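PDB 3G40: Na-K-Cl cotransporter from Methanosarcina acetivorans, which probably carries out symport of chloride with monoatomic cations across the membrane, the crystallised part being its cytoplasmic C-terminal domain. Local coordinates for residues F37-L40 / R41-Y45; I71-G74 / F75-G79; A185-L188 / K189-K193; Q207-A210 / A211-F214. One frame throughout, in Å; residues are numbered along the deposited sequence.

How the contacts relate
Contacts 1, 2 and 3 are linked side by side, each near the end of a different helix, while contact 4 stands apart on helix 205-222. Contact 1 lies between the other two. Toward contact 2, about 10 Å away between centres, R41 NH1 reaches E78 OE1 at 2.8 Å and the rings of F37 and F75 stack. Toward contact 3, about 11 Å between centres, N191 ND2 is 2.6 Å from D42 O and W192 NE1 is 2.8 Å from D42 OD2, both probable hydrogen bonds; these join the two halves of the domain. Contact 4 is about 25 Å from contact 3 and 43 Å from contact 2, centre to centre.

Contact 1 of 4, residues F37-L40 / R41-Y45; sequences FDFL and RDITY
D38 and R41 lie side by side on one flank of helix 30-44, carboxylate and guanidinium stacked with their planes 15° apart. D38 OD1 is 3.0 Å from R41 NH1 but sits well out of the guanidinium plane, a salt bridge of charges to which no N-H is directed. The in-plane hydrogens go elsewhere: R41 NH2 bonds D42 OD1 at 3.0 Å, on the syn side of the carboxylate, whose OD2 accepts from W192 NE1 of helix 179-192, and R41 NH1 forms a salt bridge with E78. Cutting R41 back to an alanine is likely to deprive the neighbouring carboxylates of D38 and E78 of the cation between them, and D42 OD1 of its guanidinium partner.

Backbone bonds R41 N to F37 O and D42 N to D38 O, both 2.8 Å, continue the helix, the crossover of a beta-alpha-beta unit between parallel strands 22-27 and 49-54. Near its end the L40 carbonyl takes T44 OG1 at 2.8 Å, turned back to it by a chi1 of 53°, and, weakly, the amides of I43 and T44.

On the apolar side, I43 CD1 makes a CH-pi contact over one face of the F39 ring, 4.1 Å from its centroid.

Contact 2 of 4, residues I71-G74 / F75-G79; sequences ISEG and FQEEG
From I71 to E77 the chain is regular alpha helix, with F75 N to I71 O (3.0 Å), Q76 N to S72 O and E77 N to E73 O (3.0 Å) bonded in succession; E78 N to G74 O is weak, and a Schellman motif then ends the helix, G79 with positive phi as its C-prime residue.

I71 and F75 point the same way from the inner flank of the helix. The branch methyl CG2 of I71 is anti to the backbone N and meets F75 CE1 at 4.0 Å, while the CA of S72 lies at the edge of the F75 ring. A water links S72 OG, 2.7 Å away, to Q76 NE2 by a weak bond; the serine hydroxyl also bonds S82. On the outer flank, E73 bends at chi2 and its OE2 comes within 4.1 Å of E77 OE2, a like-charged pair. E77 OE1 has a long, weak ion pair with R154 of the second subunit. E78 OE1 pairs with R41 of helix 30-44, and its OE2 with that same R154 of the second subunit.

The apolar side faces helix 30-44, with I71 on L33 and M34, and the sheet, with S72 on W84 of strand 81-86 and F75 on V50 of strand 49-54.

Contact 3 of 4, residues A185-L188 / K189-K193; sequences AYKL and KSNWK
The W192 indole has L188 over one face: CD2 of the leucine stands 3.9 Å above the ring plane, toward the rim, and is 4.0 Å from W192 NE1 and 4.1 Å from W192 CE2. Both side chains leave the helix with CG anti to their own carbonyl carbon (chi1 -67° for L188, -69° for W192), which sets them alongside one another one turn apart. The indole N-H is taken by the carboxylate of D42. The second flat group, the amide of N191, has the aliphatic chain of K187 packed against it, with K187 CD as close as 3.2 Å to N191 ND2.

Bends at chi2 and chi3 fold the K187 chain toward N191 and bring NZ to Y45 O. A water joins three side chains here, donating a hydrogen bond to N191 OD1 at 2.8 Å, lying 3.0 Å from S190 OG and accepting weakly from K187 NZ. In the backbone of the same turn, N191 N bonds K187 O at 2.8 Å and W192 N bonds L188 O at 2.9 Å.

The nitrogen of the N191 amide meets the carbonyls of both D42 and Y45. A leucine in its place would probably leave those two oxygens without this donor and the water without the amide oxygen it now donates to.

Because residue 46 is a proline, P46, the D42 carbonyl cannot receive the amide hydrogen due four residues on. Side-chain donors of helix 179-192 supply hydrogen bonds at this carbonyl end of helix 30-44, consistent with that gap, in a polar seam beside the apolar packing of L188 and W192 on F39.

Contact 4 of 4, residues Q207-A210 / A211-F214; sequences QAQA and AENF
The side chains of Q209 and N213, one turn apart, carry the polar contact across these turns. Q209 NE2 donates to N213 OD1 at 3.3 Å, a weak bond bent to 123° at the hydrogen, with the two amide planes turned 22° from each other. The glutamine gets there by running out with CG anti to its backbone N and then folding at chi2 (69°), which swings the amide along the helix toward N213. The asparagine amide in turn lies close over the backbone, its CG 3.4 Å from Q209 O.

That carbonyl already accepts N213 N at 3.0 Å, and the same spacing repeats on every side of the helix: A211 N to Q207 O, E212 N to A208 O and F214 N to A210 O, each 2.9 Å. The unbroken set of backbone bonds fixes where the side chains emerge, and the weak amide pair is added at the surface, where Q209 and N213 also touch a crystal neighbour. Next along the chain, N213 O accepts from S217 OG, while Q207 N bonds OG1 of T204, three residues earlier.

Helix 205-222 is the crossover of a beta-alpha-beta unit between strands 195-201 and 228-232, the latter an outermost strand of the sheet within this chain. A208, A211 and E212 rest on V231 of that strand, and W169 packs against A210, A211 and the ring of F214.

Contact 1 of 4, residues F37-L40 / R41-Y45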
# COMPACT_ATOMS: atom_id res chain seq x y z
N PHE A 37 -3.98 2.61 7.34
CA PHE A 37 -3.82 3.91 7.99
C PHE A 37 -3.80 5.09 6.99
O PHE A 37 -4.53 6.07 7.16
CB PHE A 37 -2.53 3.91 8.83
CG PHE A 37 -2.29 5.19 9.58
CD1 PHE A 37 -2.56 5.25 10.96
CD2 PHE A 37 -1.71 6.30 8.97
CE1 PHE A 37 -2.30 6.41 11.69
CE2 PHE A 37 -1.46 7.46 9.68
CZ PHE A 37 -1.75 7.52 11.07
N ASP A 38 -2.96 5.01 5.97
CA ASP A 38 -2.79 6.17 5.09
C ASP A 38 -4.07 6.49 4.33
O ASP A 38 -4.38 7.65 4.06
CB ASP A 38 -1.62 5.97 4.12
CG ASP A 38 -0.27 6.19 4.78
OD1 ASP A 38 -0.22 6.78 5.89
OD2 ASP A 38 0.75 5.77 4.19
N PHE A 39 -4.80 5.45 3.98
CA PHE A 39 -6.04 5.59 3.23
C PHE A 39 -7.11 6.20 4.15
O PHE A 39 -7.84 7.10 3.74
CB PHE A 39 -6.48 4.22 2.70
CG PHE A 39 -7.71 4.26 1.80
CD1 PHE A 39 -7.75 5.09 0.69
CD2 PHE A 39 -8.80 3.46 2.08
CE1 PHE A 39 -8.87 5.13 -0.13
CE2 PHE A 39 -9.93 3.48 1.27
CZ PHE A 39 -9.96 4.32 0.15
N LEU A 40 -7.20 5.72 5.39
CA LEU A 40 -8.13 6.32 6.34
C LEU A 40 -7.76 7.79 6.53
O LEU A 40 -8.63 8.65 6.60
CB LEU A 40 -8.08 5.58 7.70
CG LEU A 40 -8.62 4.16 7.66
CD1 LEU A 40 -8.28 3.34 8.94
CD2 LEU A 40 -10.12 4.17 7.43
N ARG A 41 -6.46 8.07 6.61
CA ARG A 41 -6.01 9.45 6.73
C ARG A 41 -6.41 10.29 5.49
O ARG A 41 -6.86 11.44 5.61
CB ARG A 41 -4.51 9.49 6.92
CG ARG A 41 -3.94 10.87 7.13
CD ARG A 41 -2.49 10.84 6.73
NE ARG A 41 -2.38 10.38 5.34
CZ ARG A 41 -1.26 9.90 4.80
NH1 ARG A 41 -0.15 9.80 5.52
NH2 ARG A 41 -1.26 9.51 3.51
N ASP A 42 -6.24 9.72 4.30
CA ASP A 42 -6.58 10.44 3.05
C ASP A 42 -8.07 10.74 2.97
O ASP A 42 -8.47 11.73 2.37
CB ASP A 42 -6.15 9.62 1.82
CG ASP A 42 -4.64 9.47 1.73
OD1 ASP A 42 -3.90 10.29 2.32
OD2 ASP A 42 -4.19 8.51 1.07
N ILE A 43 -8.90 9.90 3.58
CA ILE A 43 -10.34 10.13 3.60
C ILE A 43 -10.72 11.26 4.57
O ILE A 43 -11.66 12.01 4.32
CB ILE A 43 -11.11 8.85 3.96
CG1 ILE A 43 -11.05 7.84 2.81
CG2 ILE A 43 -12.56 9.17 4.33
CD1 ILE A 43 -11.54 6.43 3.20
N THR A 44 -9.96 11.39 5.65
CA THR A 44 -10.35 12.27 6.76
C THR A 44 -9.57 13.59 6.87
O THR A 44 -10.01 14.52 7.54
CB THR A 44 -10.25 11.51 8.13
OG1 THR A 44 -8.94 10.94 8.25
CG2 THR A 44 -11.27 10.40 8.20
N TYR A 45 -8.40 13.67 6.23
CA TYR A 45 -7.58 14.88 6.28
C TYR A 45 -8.17 16.02 5.43
O TYR A 45 -8.58 15.80 4.29
CB TYR A 45 -6.16 14.57 5.81
CG TYR A 45 -5.27 15.78 5.81
CD1 TYR A 45 -5.10 16.55 4.66
CD2 TYR A 45 -4.59 16.16 6.96
CE1 TYR A 45 -4.28 17.68 4.68
CE2 TYR A 45 -3.78 17.26 6.98
CZ TYR A 45 -3.62 18.02 5.84
OH TYR A 45 -2.81 19.12 5.90

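Contact 2 of 4, residues I71-G74 / F75-G79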
# COMPACT_ATOMS: atom_id res chain seq x y z
N ILE A 71 -1.67 4.03 17.52
CA ILE A 71 -2.14 4.33 16.18
C ILE A 71 -3.04 5.56 16.22
O ILE A 71 -2.97 6.42 15.36
CB ILE A 71 -2.83 3.12 15.54
CG1 ILE A 71 -1.84 1.95 15.50
CG2 ILE A 71 -3.29 3.46 14.10
CD1 ILE A 71 -2.46 0.62 15.18
N SER A 72 -3.85 5.67 17.28
CA SER A 72 -4.73 6.82 17.43
C SER A 72 -3.91 8.12 17.54
O SER A 72 -4.22 9.13 16.92
CB SER A 72 -5.64 6.63 18.66
OG SER A 72 -6.68 7.58 18.66
N GLU A 73 -2.85 8.08 18.34
CA GLU A 73 -1.92 9.20 18.43
C GLU A 73 -1.29 9.49 17.06
O GLU A 73 -1.03 10.64 16.71
CB GLU A 73 -0.83 8.89 19.46
CG GLU A 73 0.35 9.84 19.44
CD GLU A 73 0.03 11.21 20.03
OE1 GLU A 73 -1.15 11.63 19.98
OE2 GLU A 73 0.96 11.86 20.55
N GLY A 74 -1.07 8.44 16.28
CA GLY A 74 -0.49 8.63 14.95
C GLY A 74 -1.41 9.47 14.07
O GLY A 74 -0.94 10.35 13.36
N PHE A 75 -2.71 9.19 14.12
CA PHE A 75 -3.66 9.98 13.34
C PHE A 75 -3.58 11.44 13.71
O PHE A 75 -3.55 12.32 12.84
CB PHE A 75 -5.10 9.45 13.49
CG PHE A 75 -5.41 8.25 12.62
CD1 PHE A 75 -5.65 7.01 13.19
CD2 PHE A 75 -5.44 8.36 11.22
CE1 PHE A 75 -5.95 5.90 12.42
CE2 PHE A 75 -5.72 7.25 10.42
CZ PHE A 75 -5.97 6.02 11.01
N GLN A 76 -3.52 11.71 15.02
CA GLN A 76 -3.44 13.08 15.51
C GLN A 76 -2.20 13.78 14.99
O GLN A 76 -2.27 14.95 14.60
CB GLN A 76 -3.47 13.12 17.05
CG GLN A 76 -4.79 12.66 17.65
CD GLN A 76 -4.88 12.85 19.17
OE1 GLN A 76 -4.58 13.93 19.70
NE2 GLN A 76 -5.31 11.81 19.86
N GLU A 77 -1.06 13.09 15.03
CA GLU A 77 0.18 13.60 14.46
C GLU A 77 0.05 13.94 12.97
O GLU A 77 0.71 14.84 12.48
CB GLU A 77 1.32 12.58 14.63
CG GLU A 77 1.61 12.20 16.06
CD GLU A 77 2.65 11.10 16.17
OE1 GLU A 77 2.92 10.42 15.15
OE2 GLU A 77 3.19 10.91 17.28
N GLU A 78 -0.79 13.20 12.26
CA GLU A 78 -0.91 13.38 10.81
C GLU A 78 -2.12 14.25 10.44
O GLU A 78 -2.57 14.25 9.29
CB GLU A 78 -0.85 12.02 10.08
CG GLU A 78 0.46 11.26 10.41
CD GLU A 78 0.86 10.14 9.43
OE1 GLU A 78 0.43 10.15 8.26
OE2 GLU A 78 1.64 9.25 9.84
N GLY A 79 -2.62 14.99 11.43
CA GLY A 79 -3.60 16.04 11.20
C GLY A 79 -5.06 15.62 11.19
O GLY A 79 -5.92 16.34 10.66
O HOH W 1 -5.82 9.28 20.64

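Contact 3 of 4, residues A185-L188 / K189-K193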
# COMPACT_ATOMS: atom_id res chain seq x y z
N ALA A 185 -15.05 10.90 -3.53
CA ALA A 185 -14.35 11.13 -4.80
C ALA A 185 -13.61 12.47 -4.76
O ALA A 185 -12.43 12.55 -5.11
CB ALA A 185 -15.36 11.10 -5.99
N TYR A 186 -14.29 13.51 -4.31
CA TYR A 186 -13.69 14.83 -4.24
C TYR A 186 -12.55 14.90 -3.22
O TYR A 186 -11.50 15.51 -3.45
CB TYR A 186 -14.74 15.87 -3.85
CG TYR A 186 -14.15 17.25 -3.74
CD1 TYR A 186 -14.01 18.06 -4.86
CD2 TYR A 186 -13.70 17.74 -2.52
CE1 TYR A 186 -13.46 19.32 -4.77
CE2 TYR A 186 -13.15 19.00 -2.41
CZ TYR A 186 -13.03 19.79 -3.54
OH TYR A 186 -12.48 21.05 -3.44
N LYS A 187 -12.78 14.30 -2.06
CA LYS A 187 -11.76 14.29 -1.00
C LYS A 187 -10.48 13.58 -1.47
O LYS A 187 -9.36 14.10 -1.30
CB LYS A 187 -12.35 13.61 0.25
CG LYS A 187 -11.35 13.36 1.41
CD LYS A 187 -10.68 14.66 1.84
CE LYS A 187 -11.65 15.58 2.57
NZ LYS A 187 -10.96 16.83 3.01
N LEU A 188 -10.62 12.40 -2.07
CA LEU A 188 -9.45 11.65 -2.51
C LEU A 188 -8.82 12.30 -3.73
O LEU A 188 -7.60 12.36 -3.86
CB LEU A 188 -9.81 10.18 -2.79
CG LEU A 188 -10.21 9.38 -1.57
CD1 LEU A 188 -10.63 7.97 -1.94
CD2 LEU A 188 -9.06 9.36 -0.51
N LYS A 189 -9.65 12.84 -4.62
CA LYS A 189 -9.05 13.61 -5.72
C LYS A 189 -8.11 14.65 -5.13
O LYS A 189 -6.99 14.83 -5.58
CB LYS A 189 -10.12 14.32 -6.55
CG LYS A 189 -9.54 15.28 -7.60
CD LYS A 189 -10.64 16.06 -8.32
CE LYS A 189 -10.09 17.29 -9.02
NZ LYS A 189 -8.95 17.00 -9.94
N SER A 190 -8.58 15.34 -4.09
CA SER A 190 -7.82 16.44 -3.55
C SER A 190 -6.59 15.96 -2.76
O SER A 190 -5.49 16.48 -2.94
CB SER A 190 -8.75 17.33 -2.69
OG SER A 190 -8.03 18.06 -1.73
N ASN A 191 -6.76 14.96 -1.90
CA ASN A 191 -5.64 14.49 -1.08
C ASN A 191 -4.57 13.69 -1.86
O ASN A 191 -3.39 13.78 -1.54
CB ASN A 191 -6.14 13.72 0.15
CG ASN A 191 -6.68 14.66 1.21
OD1 ASN A 191 -6.35 15.84 1.22
ND2 ASN A 191 -7.53 14.15 2.10
N TRP A 192 -4.98 12.94 -2.88
CA TRP A 192 -4.04 12.21 -3.75
C TRP A 192 -3.50 13.08 -4.88
O TRP A 192 -2.50 12.71 -5.52
CB TRP A 192 -4.72 10.99 -4.39
CG TRP A 192 -5.06 9.88 -3.44
CD1 TRP A 192 -4.76 9.81 -2.10
CD2 TRP A 192 -5.73 8.66 -3.78
NE1 TRP A 192 -5.23 8.62 -1.58
CE2 TRP A 192 -5.81 7.89 -2.59
CE3 TRP A 192 -6.26 8.15 -4.96
CZ2 TRP A 192 -6.42 6.64 -2.56
CZ3 TRP A 192 -6.87 6.90 -4.93
CH2 TRP A 192 -6.94 6.16 -3.74
N LYS A 193 -4.16 14.20 -5.14
CA LYS A 193 -3.87 15.00 -6.34
C LYS A 193 -3.95 14.09 -7.56
O LYS A 193 -3.08 14.11 -8.43
CB LYS A 193 -2.50 15.66 -6.25
CG LYS A 193 -2.42 16.70 -5.14
CD LYS A 193 -1.13 17.49 -5.18
CE LYS A 193 -1.14 18.61 -4.15
NZ LYS A 193 0.11 19.42 -4.16
O HOH W 2 -8.32 17.78 1.22

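Contact 4 of 4, residues Q207-A210 / A211-F214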
# COMPACT_ATOMS: atom_id res chain seq x y z
N GLN A 207 -31.13 8.78 -23.43
CA GLN A 207 -30.65 8.64 -22.06
C GLN A 207 -29.16 8.95 -21.96
O GLN A 207 -28.70 9.52 -20.97
CB GLN A 207 -30.95 7.25 -21.49
CG GLN A 207 -32.44 7.01 -21.27
CD GLN A 207 -32.71 5.73 -20.50
OE1 GLN A 207 -32.06 5.45 -19.49
NE2 GLN A 207 -33.67 4.95 -20.98
N ALA A 208 -28.40 8.55 -22.98
CA ALA A 208 -26.96 8.80 -22.96
C ALA A 208 -26.68 10.30 -22.96
O ALA A 208 -25.84 10.78 -22.20
CB ALA A 208 -26.25 8.10 -24.15
N GLN A 209 -27.39 11.04 -23.81
CA GLN A 209 -27.27 12.50 -23.84
C GLN A 209 -27.63 13.11 -22.49
O GLN A 209 -26.93 13.99 -21.99
CB GLN A 209 -28.18 13.10 -24.92
CG GLN A 209 -28.09 14.62 -25.00
CD GLN A 209 -26.74 15.07 -25.55
OE1 GLN A 209 -26.52 15.06 -26.76
NE2 GLN A 209 -25.83 15.49 -24.66
N ALA A 210 -28.74 12.66 -21.91
CA ALA A 210 -29.15 13.19 -20.62
C ALA A 210 -28.10 12.91 -19.53
O ALA A 210 -27.89 13.72 -18.65
CB ALA A 210 -30.52 12.64 -20.23
N ALA A 211 -27.44 11.75 -19.62
CA ALA A 211 -26.44 11.38 -18.63
C ALA A 211 -25.20 12.24 -18.80
O ALA A 211 -24.59 12.66 -17.82
CB ALA A 211 -26.09 9.89 -18.76
N GLU A 212 -24.82 12.50 -20.04
CA GLU A 212 -23.73 13.41 -20.33
C GLU A 212 -24.00 14.79 -19.74
O GLU A 212 -23.12 15.39 -19.12
CB GLU A 212 -23.52 13.53 -21.84
CG GLU A 212 -22.35 14.41 -22.23
CD GLU A 212 -21.01 13.74 -21.96
OE1 GLU A 212 -20.93 12.50 -22.11
OE2 GLU A 212 -20.05 14.45 -21.59
N ASN A 213 -25.15 15.31 -19.91
CA ASN A 213 -25.48 16.58 -19.46
C ASN A 213 -25.53 16.60 -17.93
O ASN A 213 -25.18 17.44 -17.43
CB ASN A 213 -26.78 17.13 -20.07
CG ASN A 213 -26.70 17.39 -21.59
OD1 ASN A 213 -25.76 17.60 -22.16
ND2 ASN A 213 -27.73 17.43 -22.10
N PHE A 214 -26.08 15.58 -17.34
CA PHE A 214 -26.12 15.46 -15.88
C PHE A 214 -24.72 15.48 -15.28
O PHE A 214 -24.46 16.22 -14.34
CB PHE A 214 -26.89 14.21 -15.48
CG PHE A 214 -26.83 13.91 -14.02
CD1 PHE A 214 -27.71 14.53 -13.13
CD2 PHE A 214 -25.91 13.02 -13.52
CE1 PHE A 214 -27.65 14.26 -11.77
CE2 PHE A 214 -25.84 12.74 -12.15
CZ PHE A 214 -26.72 13.36 -11.28